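Side-chain contacts in erythrocyte membrane protein 1 (Plasmodium falciparum, PDB 2XU0), which acts in adhesion of infected erythrocytes, its N-terminal NTS-DBL1 domain, the part described here, being a rosetting domain that probably binds a host-cell surface receptor: residues A[190-195]-A[266-271]; A[174-179]-A[186-191]; A[137-142]-A[166-171]; A[290-293]-A[298-301]. The protein carries 10 engineered substitutions. All coordinates share one frame; numbering follows the deposited sequence. Where two conformers were deposited one is given.

All four contacts lie in the Duffy-binding-like part of the chain, in or around its helical core. Contacts 1 and 2 share helix 186-204, with centres about 10 Å apart, and use overlapping parts of it. Contact 3 lies about 10 Å, centre to centre, from contact 1 and touches it directly: Ser195 OG of contact 1 is 2.8 Å from Glu168 OE2 of contact 3, probably a hydrogen bond between helices 186-204 and 154-175. Helix 154-175 also leads into contact 2. Contact 4 is peripheral, its centre about 12 Å from that of contact 1 and 22 Å from that of contact 3. None belongs to the magnesium or proline site.

Contact 1: A[190-195]-A[266-271]; sequences TSLARS and KALTCS
Thr269 OG1 is gripped by its hydrogen bonds to Trp265 O, one turn back in helix 249-268, and to His297 ND1, while the methyl of the same residue faces Leu192. Lys266 O also lies 3.0 Å from Thr269 OG1. The torsion chi1 of 54° sets the hydroxyl between the backbone N and the carbonyl carbon, and this leaves CG2 anti to the carbonyl carbon, where Thr269 CG2 meets Leu192 CD1 at 4.0 Å. A threonine suits the place because one branch bonds polar groups nearby and the other joins the apolar seam.

The rest of the seam is leucine against leucine. The two side chains slide past each other in opposite directions instead of meeting end on, so that Leu192 CD2 rests 4.1 Å from Leu268 CG. Leu268 extends away from its own backbone N (chi1 -179°), which carries its CD2 methyl past the Leu192 side chain to the main chain of helix 186-204. There Leu268 CD2 stands only 3.2 Å from Leu192 O, a tight contact for a methyl and a carbonyl oxygen. Leu268 CD1 turns to a third helix, 154-175, and packs on Gly169, where the lack of a side chain allows close approach; Ile172 of that helix touches Leu192. Just beyond, Cys270 is modelled in two conformers; it is paired with Cys76 in a known structure of this protein.

No hydrogen bond crosses between the two segments. Between them, cohesion comes mainly from apolar burial and close fit, with the polar bonds of Thr269 probably setting which branch faces Leu192.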
# COMPACT_ATOMS: atom_id res chain seq x y z
N THR A 190 -3.94 -2.28 8.94
CA THR A 190 -3.71 -1.35 7.79
C THR A 190 -3.32 -2.17 6.53
O THR A 190 -3.89 -1.94 5.46
CB THR A 190 -2.64 -0.29 8.16
OG1 THR A 190 -3.18 0.56 9.17
CG2 THR A 190 -2.23 0.59 6.97
N SER A 191 -2.37 -3.14 6.66
CA SER A 191 -1.96 -3.94 5.50
C SER A 191 -3.08 -4.80 5.00
O SER A 191 -3.25 -4.93 3.78
CB SER A 191 -0.70 -4.76 5.80
OG SER A 191 0.37 -3.87 6.03
N LEU A 192 -3.91 -5.35 5.93
CA LEU A 192 -5.11 -6.11 5.57
C LEU A 192 -6.10 -5.21 4.84
O LEU A 192 -6.73 -5.66 3.89
CB LEU A 192 -5.79 -6.70 6.82
CG LEU A 192 -5.09 -7.90 7.51
CD1 LEU A 192 -5.92 -8.37 8.72
CD2 LEU A 192 -4.90 -9.04 6.55
N ALA A 193 -6.27 -3.96 5.28
CA ALA A 193 -7.20 -3.01 4.61
C ALA A 193 -6.71 -2.74 3.16
O ALA A 193 -7.51 -2.62 2.24
CB ALA A 193 -7.27 -1.73 5.39
N ARG A 194 -5.39 -2.73 2.97
CA ARG A 194 -4.81 -2.51 1.64
C ARG A 194 -5.06 -3.67 0.72
O ARG A 194 -5.36 -3.44 -0.45
CB ARG A 194 -3.32 -2.19 1.74
CG ARG A 194 -3.07 -0.85 2.36
CD ARG A 194 -1.60 -0.70 2.46
NE ARG A 194 -1.23 0.63 2.92
CZ ARG A 194 -0.23 0.87 3.74
NH1 ARG A 194 0.50 -0.14 4.22
NH2 ARG A 194 0.06 2.10 4.10
N SER A 195 -4.99 -4.93 1.23
CA SER A 195 -5.27 -6.13 0.45
C SER A 195 -6.75 -6.24 0.18
O SER A 195 -7.15 -6.63 -0.90
CB SER A 195 -4.75 -7.38 1.17
OG SER A 195 -3.36 -7.47 0.93
N LYS A 266 -14.63 -10.26 7.09
CA LYS A 266 -14.66 -11.26 8.17
C LYS A 266 -13.70 -12.40 7.81
O LYS A 266 -12.82 -12.71 8.59
CB LYS A 266 -16.10 -11.77 8.40
CG LYS A 266 -16.25 -12.57 9.69
CD LYS A 266 -17.70 -12.91 10.02
CE LYS A 266 -17.76 -13.78 11.25
NZ LYS A 266 -19.14 -14.26 11.55
N ALA A 267 -13.79 -12.96 6.58
CA ALA A 267 -12.85 -14.00 6.15
C ALA A 267 -11.39 -13.50 6.17
O ALA A 267 -10.50 -14.17 6.71
CB ALA A 267 -13.24 -14.50 4.76
N LEU A 268 -11.15 -12.30 5.62
CA LEU A 268 -9.81 -11.72 5.57
C LEU A 268 -9.14 -11.62 6.93
O LEU A 268 -7.92 -11.74 7.03
CB LEU A 268 -9.84 -10.34 4.85
CG LEU A 268 -8.48 -9.59 4.69
CD1 LEU A 268 -7.53 -10.32 3.71
CD2 LEU A 268 -8.72 -8.17 4.21
N THR A 269 -9.94 -11.33 7.98
CA THR A 269 -9.44 -11.17 9.35
C THR A 269 -9.52 -12.46 10.21
O THR A 269 -9.16 -12.39 11.38
CB THR A 269 -10.16 -10.03 10.06
OG1 THR A 269 -11.56 -10.30 9.97
CG2 THR A 269 -9.81 -8.66 9.51
N CYS A 270 -9.93 -13.62 9.64
CA CYS A 270 -9.98 -14.94 10.34
C CYS A 270 -8.74 -15.17 11.24
O CYS A 270 -8.88 -15.55 12.40
CB CYS A 270 -10.18 -16.10 9.36
SG CYS A 270 -11.85 -16.26 8.68
N SER A 271 -7.54 -14.90 10.70
CA SER A 271 -6.25 -15.11 11.38
C SER A 271 -5.66 -13.86 11.98
O SER A 271 -4.51 -13.88 12.41
CB SER A 271 -5.24 -15.71 10.40
OG SER A 271 -5.08 -14.85 9.28

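Contact 2: A[174-179]-A[186-191]; sequences NDHPDK and AGICTS. Engineered in segment 186-191: Ala186 (natural residue Ser).
His176 sits with its ring clamped against helix 186-204, and this is the tight half of the contact. Ile188 CG1 lies over one face, 3.8 Å from the ring centroid and 27° off the ring normal, a CH-pi contact; Pro177 CD covers the opposite face, so the imidazole is held in a sandwich. In the ring plane, His176 NE2 shares a hydrogen bond of 3.0 Å with Ser191 OG. The other nitrogen is used as well: His176 ND1 accepts the amide of Asp178 N at 3.0 Å, with an N-H...N angle of 164° and the donor tilted slightly from the ring plane. Faces and nitrogens together fix the rotation of the ring, which leaves the backbone with CG opposite N (chi1 -161°), a direction that carries it across to the helix. Histidine suits the spot, a flat ring with two nitrogens that can each be bonded.

Toward solvent the fit is looser. The Asp178 carboxylate does not bond directly to the helix; a water donates to Asp178 OD2 at 2.6 Å and accepts from Gly187 N at 2.9 Å. Glycine leaves room here, letting Asp178 OD2 come within 3.7 Å of Gly187 CA. A carboxylate near first-turn amides would be expected to favour the helix electrostatically. Lys179 instead folds back to Asp175, its NZ 3.6 Å from Asp175 OD1 in a salt bridge.

The type I turn from His176 to Lys179 begins the connection from helix 154-175 to helix 186-204. Val173 of the former also packs on Ile188, and the Cys189-Cys295 disulfide ties the second helix to the loop after strand 287-289.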
# COMPACT_ATOMS: atom_id res chain seq x y z
N ASN A 174 1.00 -13.47 9.01
CA ASN A 174 2.19 -14.26 9.36
C ASN A 174 3.54 -13.80 8.85
O ASN A 174 4.56 -14.37 9.23
CB ASN A 174 1.93 -15.77 9.19
CG ASN A 174 0.90 -16.26 10.18
OD1 ASN A 174 1.13 -16.24 11.40
ND2 ASN A 174 -0.29 -16.60 9.70
N ASP A 175 3.56 -12.72 8.04
CA ASP A 175 4.82 -12.21 7.53
C ASP A 175 4.98 -10.72 7.74
O ASP A 175 6.01 -10.14 7.37
CB ASP A 175 5.00 -12.62 6.05
CG ASP A 175 6.45 -12.60 5.60
OD1 ASP A 175 7.30 -13.22 6.28
OD2 ASP A 175 6.74 -11.90 4.60
N HIS A 176 3.99 -10.09 8.40
CA HIS A 176 4.00 -8.65 8.64
C HIS A 176 5.17 -8.21 9.50
O HIS A 176 5.45 -8.86 10.48
CB HIS A 176 2.67 -8.17 9.25
CG HIS A 176 2.48 -6.70 9.10
ND1 HIS A 176 3.04 -5.81 9.99
CD2 HIS A 176 1.84 -6.00 8.14
CE1 HIS A 176 2.73 -4.60 9.55
NE2 HIS A 176 2.00 -4.67 8.43
N PRO A 177 5.84 -7.07 9.20
CA PRO A 177 6.95 -6.63 10.06
C PRO A 177 6.60 -6.40 11.55
O PRO A 177 7.50 -6.36 12.39
CB PRO A 177 7.38 -5.31 9.41
CG PRO A 177 6.94 -5.44 7.98
CD PRO A 177 5.66 -6.17 8.04
N ASP A 178 5.31 -6.19 11.87
CA ASP A 178 4.86 -5.96 13.25
C ASP A 178 4.31 -7.22 13.92
O ASP A 178 3.71 -7.11 14.99
CB ASP A 178 3.81 -4.84 13.27
CG ASP A 178 4.28 -3.49 12.74
OD1 ASP A 178 5.52 -3.27 12.69
OD2 ASP A 178 3.42 -2.65 12.40
N LYS A 179 4.51 -8.41 13.31
CA LYS A 179 4.04 -9.72 13.82
C LYS A 179 4.45 -9.99 15.28
O LYS A 179 3.68 -10.58 16.03
CB LYS A 179 4.42 -10.90 12.88
CG LYS A 179 5.94 -11.18 12.79
CD LYS A 179 6.33 -11.94 11.52
CE LYS A 179 7.60 -11.37 10.90
NZ LYS A 179 7.90 -11.97 9.56
N ALA A 186 -1.79 -2.54 15.06
CA ALA A 186 -2.64 -1.73 14.15
C ALA A 186 -2.10 -1.75 12.73
O ALA A 186 -2.90 -1.72 11.80
CB ALA A 186 -2.73 -0.30 14.64
N GLY A 187 -0.77 -1.85 12.60
CA GLY A 187 -0.04 -1.91 11.33
C GLY A 187 -0.49 -3.06 10.45
O GLY A 187 -0.54 -2.91 9.23
N ILE A 188 -0.83 -4.21 11.06
CA ILE A 188 -1.30 -5.42 10.36
C ILE A 188 -2.70 -5.16 9.79
O ILE A 188 -2.97 -5.54 8.66
CB ILE A 188 -1.29 -6.65 11.33
CG1 ILE A 188 0.15 -7.00 11.78
CG2 ILE A 188 -2.03 -7.85 10.71
CD1 ILE A 188 0.31 -8.38 12.63
N CYS A 189 -3.60 -4.55 10.61
CA CYS A 189 -4.95 -4.18 10.19
C CYS A 189 -4.89 -3.24 8.95
O CYS A 189 -5.66 -3.42 8.02
CB CYS A 189 -5.72 -3.55 11.36
SG CYS A 189 -5.87 -4.65 12.81
N THR A 190 -3.94 -2.28 8.94
CA THR A 190 -3.71 -1.35 7.79
C THR A 190 -3.32 -2.17 6.53
O THR A 190 -3.89 -1.94 5.46
CB THR A 190 -2.64 -0.29 8.16
OG1 THR A 190 -3.18 0.56 9.17
CG2 THR A 190 -2.23 0.59 6.97
N SER A 191 -2.37 -3.14 6.66
CA SER A 191 -1.96 -3.94 5.50
C SER A 191 -3.08 -4.80 5.00
O SER A 191 -3.25 -4.93 3.78
CB SER A 191 -0.70 -4.76 5.80
OG SER A 191 0.37 -3.87 6.03
O HOH W 1 1.60 -2.31 14.27

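Contact 3: A[137-142]-A[166-171]; sequences HICDQN and KYEGNY
A buried carboxylate, that of Glu168, takes the backbone N-H of Cys139 from a loop that turns sharply at that residue. The bond from Cys139 N to Glu168 OE1 is 2.8 Å long and nearly straight at 173°, and it arrives almost along the C-O axis of the acceptor. Cys139 is the centre of an inverse gamma turn, closed by a weak bond of 3.0 Å from Asp140 N to Ile138 O.

Glu168 reaches the loop by leaving its helix opposite the backbone N (chi1 178°) and then bending at chi2 (57°). Its charge has further partners: OE1 forms a salt bridge with Arg104 and OE2 bonds Ser195 OG, so both oxygens are satisfied despite burial, and the arginine probably stabilises the ionised form. Ile138 crosses the glutamate at about a right angle, its CG1 3.4 Å from Glu168 OE1, shielding the carboxylate with hydrocarbon.

Cys139 SG packs 4.3 Å from Tyr171 CB and is joined by a disulfide to Cys97. Tyr171 OH in turn bonds Arg104 N. The loop between helices 133-136 and 154-175 is thus pinned at Cys139 to the side of helix 154-175, while Ile199 of helix 186-204 also packs against Glu168.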
# COMPACT_ATOMS: atom_id res chain seq x y z
N HIS A 137 2.32 -10.09 -5.44
CA HIS A 137 2.27 -11.49 -5.02
C HIS A 137 1.02 -11.89 -4.25
O HIS A 137 1.04 -12.91 -3.59
CB HIS A 137 3.56 -11.84 -4.28
CG HIS A 137 4.78 -11.24 -4.90
ND1 HIS A 137 5.20 -11.59 -6.18
CD2 HIS A 137 5.63 -10.32 -4.39
CE1 HIS A 137 6.29 -10.88 -6.40
NE2 HIS A 137 6.60 -10.11 -5.35
N ILE A 138 -0.07 -11.12 -4.40
CA ILE A 138 -1.37 -11.38 -3.76
C ILE A 138 -1.84 -12.84 -3.98
O ILE A 138 -1.64 -13.40 -5.07
CB ILE A 138 -2.43 -10.31 -4.18
CG1 ILE A 138 -3.20 -9.78 -2.96
CG2 ILE A 138 -3.38 -10.80 -5.31
CD1 ILE A 138 -4.07 -8.53 -3.21
N CYS A 139 -2.46 -13.43 -2.95
CA CYS A 139 -2.96 -14.82 -3.01
C CYS A 139 -4.29 -14.94 -3.73
O CYS A 139 -5.31 -15.17 -3.08
CB CYS A 139 -2.99 -15.45 -1.62
SG CYS A 139 -1.39 -15.50 -0.79
N ASP A 140 -4.28 -14.84 -5.08
CA ASP A 140 -5.46 -14.86 -5.95
C ASP A 140 -5.56 -16.11 -6.86
O ASP A 140 -6.47 -16.20 -7.69
CB ASP A 140 -5.42 -13.58 -6.85
CG ASP A 140 -4.31 -13.55 -7.91
OD1 ASP A 140 -3.35 -14.37 -7.80
OD2 ASP A 140 -4.36 -12.69 -8.80
N GLN A 141 -4.62 -17.04 -6.71
CA GLN A 141 -4.52 -18.25 -7.54
C GLN A 141 -5.78 -19.08 -7.76
O GLN A 141 -6.02 -19.50 -8.90
CB GLN A 141 -3.29 -19.06 -7.15
CG GLN A 141 -2.63 -19.75 -8.34
CD GLN A 141 -2.88 -21.23 -8.38
OE1 GLN A 141 -3.04 -21.81 -9.45
NE2 GLN A 141 -2.87 -21.88 -7.21
N ASN A 142 -6.63 -19.22 -6.74
CA ASN A 142 -7.89 -19.97 -6.82
C ASN A 142 -8.90 -19.31 -7.74
O ASN A 142 -9.75 -20.02 -8.32
CB ASN A 142 -8.49 -20.14 -5.42
CG ASN A 142 -8.85 -18.84 -4.73
OD1 ASN A 142 -8.01 -17.96 -4.50
ND2 ASN A 142 -10.12 -18.72 -4.39
N LYS A 166 -9.29 -15.43 3.32
CA LYS A 166 -8.70 -16.22 4.40
C LYS A 166 -7.18 -16.39 4.20
O LYS A 166 -6.38 -16.02 5.08
CB LYS A 166 -9.40 -17.60 4.50
CG LYS A 166 -8.70 -18.60 5.45
CD LYS A 166 -9.11 -20.05 5.16
CE LYS A 166 -8.40 -21.08 6.01
NZ LYS A 166 -6.96 -21.25 5.65
N TYR A 167 -6.79 -16.88 3.01
CA TYR A 167 -5.37 -17.12 2.73
C TYR A 167 -4.54 -15.91 2.62
O TYR A 167 -3.47 -15.86 3.24
CB TYR A 167 -5.20 -18.05 1.53
CG TYR A 167 -5.46 -19.50 1.89
CD1 TYR A 167 -6.72 -20.06 1.76
CD2 TYR A 167 -4.45 -20.28 2.46
CE1 TYR A 167 -6.96 -21.39 2.08
CE2 TYR A 167 -4.69 -21.62 2.82
CZ TYR A 167 -5.94 -22.17 2.61
OH TYR A 167 -6.19 -23.48 2.94
N GLU A 168 -5.05 -14.86 1.92
CA GLU A 168 -4.32 -13.58 1.80
C GLU A 168 -4.05 -13.00 3.21
O GLU A 168 -2.92 -12.59 3.50
CB GLU A 168 -5.13 -12.57 0.92
CG GLU A 168 -4.49 -11.19 0.79
CD GLU A 168 -3.07 -11.12 0.26
OE1 GLU A 168 -2.66 -12.03 -0.50
OE2 GLU A 168 -2.39 -10.11 0.54
N GLY A 169 -5.09 -12.98 4.05
CA GLY A 169 -5.01 -12.53 5.44
C GLY A 169 -4.00 -13.33 6.23
O GLY A 169 -3.17 -12.76 6.95
N ASN A 170 -4.03 -14.68 6.05
CA ASN A 170 -3.06 -15.54 6.72
C ASN A 170 -1.65 -15.18 6.32
O ASN A 170 -0.82 -15.01 7.21
CB ASN A 170 -3.36 -17.02 6.47
CG ASN A 170 -3.39 -17.79 7.76
OD1 ASN A 170 -2.46 -17.74 8.58
ND2 ASN A 170 -4.50 -18.45 8.01
N TYR A 171 -1.39 -14.94 5.01
CA TYR A 171 -0.04 -14.54 4.62
C TYR A 171 0.33 -13.24 5.30
O TYR A 171 1.39 -13.15 5.90
CB TYR A 171 0.19 -14.44 3.08
CG TYR A 171 1.52 -13.76 2.81
CD1 TYR A 171 2.71 -14.48 2.83
CD2 TYR A 171 1.61 -12.37 2.73
CE1 TYR A 171 3.95 -13.84 2.75
CE2 TYR A 171 2.84 -11.72 2.69
CZ TYR A 171 4.01 -12.46 2.66
OH TYR A 171 5.22 -11.83 2.58

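Contact 4: A[290-293]-A[298-301]; sequences SSHG and NEGA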
# COMPACT_ATOMS: atom_id res chain seq x y z
N SER A 290 -11.86 -0.17 15.51
CA SER A 290 -12.57 -1.43 15.73
C SER A 290 -12.43 -1.68 17.24
O SER A 290 -11.48 -1.18 17.84
CB SER A 290 -11.97 -2.57 14.90
OG SER A 290 -10.60 -2.75 15.22
N SER A 291 -13.39 -2.38 17.88
CA SER A 291 -13.45 -2.52 19.33
C SER A 291 -13.07 -3.86 19.95
O SER A 291 -12.77 -3.91 21.14
CB SER A 291 -14.87 -2.20 19.81
OG SER A 291 -15.28 -0.90 19.44
N HIS A 292 -13.23 -4.96 19.21
CA HIS A 292 -13.07 -6.29 19.78
C HIS A 292 -11.90 -7.11 19.25
O HIS A 292 -11.87 -8.33 19.41
CB HIS A 292 -14.42 -7.04 19.73
CG HIS A 292 -15.50 -6.34 20.50
ND1 HIS A 292 -16.59 -5.76 19.86
CD2 HIS A 292 -15.60 -6.08 21.83
CE1 HIS A 292 -17.32 -5.19 20.82
NE2 HIS A 292 -16.76 -5.34 22.02
N GLY A 293 -10.92 -6.42 18.69
CA GLY A 293 -9.71 -7.04 18.20
C GLY A 293 -9.88 -7.77 16.88
O GLY A 293 -10.94 -7.70 16.24
N ASN A 298 -15.05 -9.55 14.41
CA ASN A 298 -16.33 -9.94 15.05
C ASN A 298 -17.39 -8.86 15.06
O ASN A 298 -18.42 -9.08 15.68
CB ASN A 298 -16.05 -10.40 16.51
CG ASN A 298 -14.96 -11.43 16.70
OD1 ASN A 298 -13.87 -11.13 17.21
ND2 ASN A 298 -15.23 -12.66 16.29
N GLU A 299 -17.16 -7.72 14.37
CA GLU A 299 -17.99 -6.51 14.45
C GLU A 299 -18.94 -6.11 13.32
O GLU A 299 -19.57 -5.05 13.41
CB GLU A 299 -17.11 -5.31 14.84
CG GLU A 299 -16.61 -5.35 16.27
CD GLU A 299 -15.30 -4.61 16.47
OE1 GLU A 299 -15.31 -3.36 16.41
OE2 GLU A 299 -14.26 -5.28 16.63
N GLY A 300 -19.06 -6.93 12.29
CA GLY A 300 -19.94 -6.58 11.18
C GLY A 300 -19.24 -5.63 10.22
O GLY A 300 -18.20 -6.00 9.66
N ALA A 301 -19.80 -4.40 10.04
CA ALA A 301 -19.30 -3.38 9.11
C ALA A 301 -17.79 -3.17 9.17
O ALA A 301 -17.26 -2.85 10.23
CB ALA A 301 -20.02 -2.05 9.32
O HOH W 2 -13.59 -8.05 16.18
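Hydrogen bonds come first: the carboxylate of Glu299 receives two successive backbone N-H groups, those of Ser291 and His292. Ser291 N reaches Glu299 OE1 at 2.6 Å, 172° at the hydrogen, on the syn side but 29° out of the carboxylate plane. His292 N gives 2.8 Å to Glu299 OE2 and comes from well above that plane. A glutamate suits the site because its chain, extended beyond CG, spans the gap between the two loop segments and offers both oxygens. OE1 also binds a glycerol, probably from the crystallisation liquor.

Water makes a second link. One molecule accepts from Asn298 N at 2.7 Å and lies 2.9 Å from Glu299 OE2 and 2.7 Å from Gly293 O. Gly293 has a positive phi, readily adopted without a side chain.

Packing is mostly by Glu299 itself. Glu299 CG touches the edge of the His292 ring, 3.6 Å from His292 ND1, with ring and carboxylate planes 80° apart; His292 also meets a crystal neighbour, which may influence its pose.

Both segments belong to the long loop between strand 287-289 and helix 311-338. Ser290, just past the strand, bonds Asp277 and Tyr278, so the contact begins beside the small hairpin of strands 279-281 and 287-289.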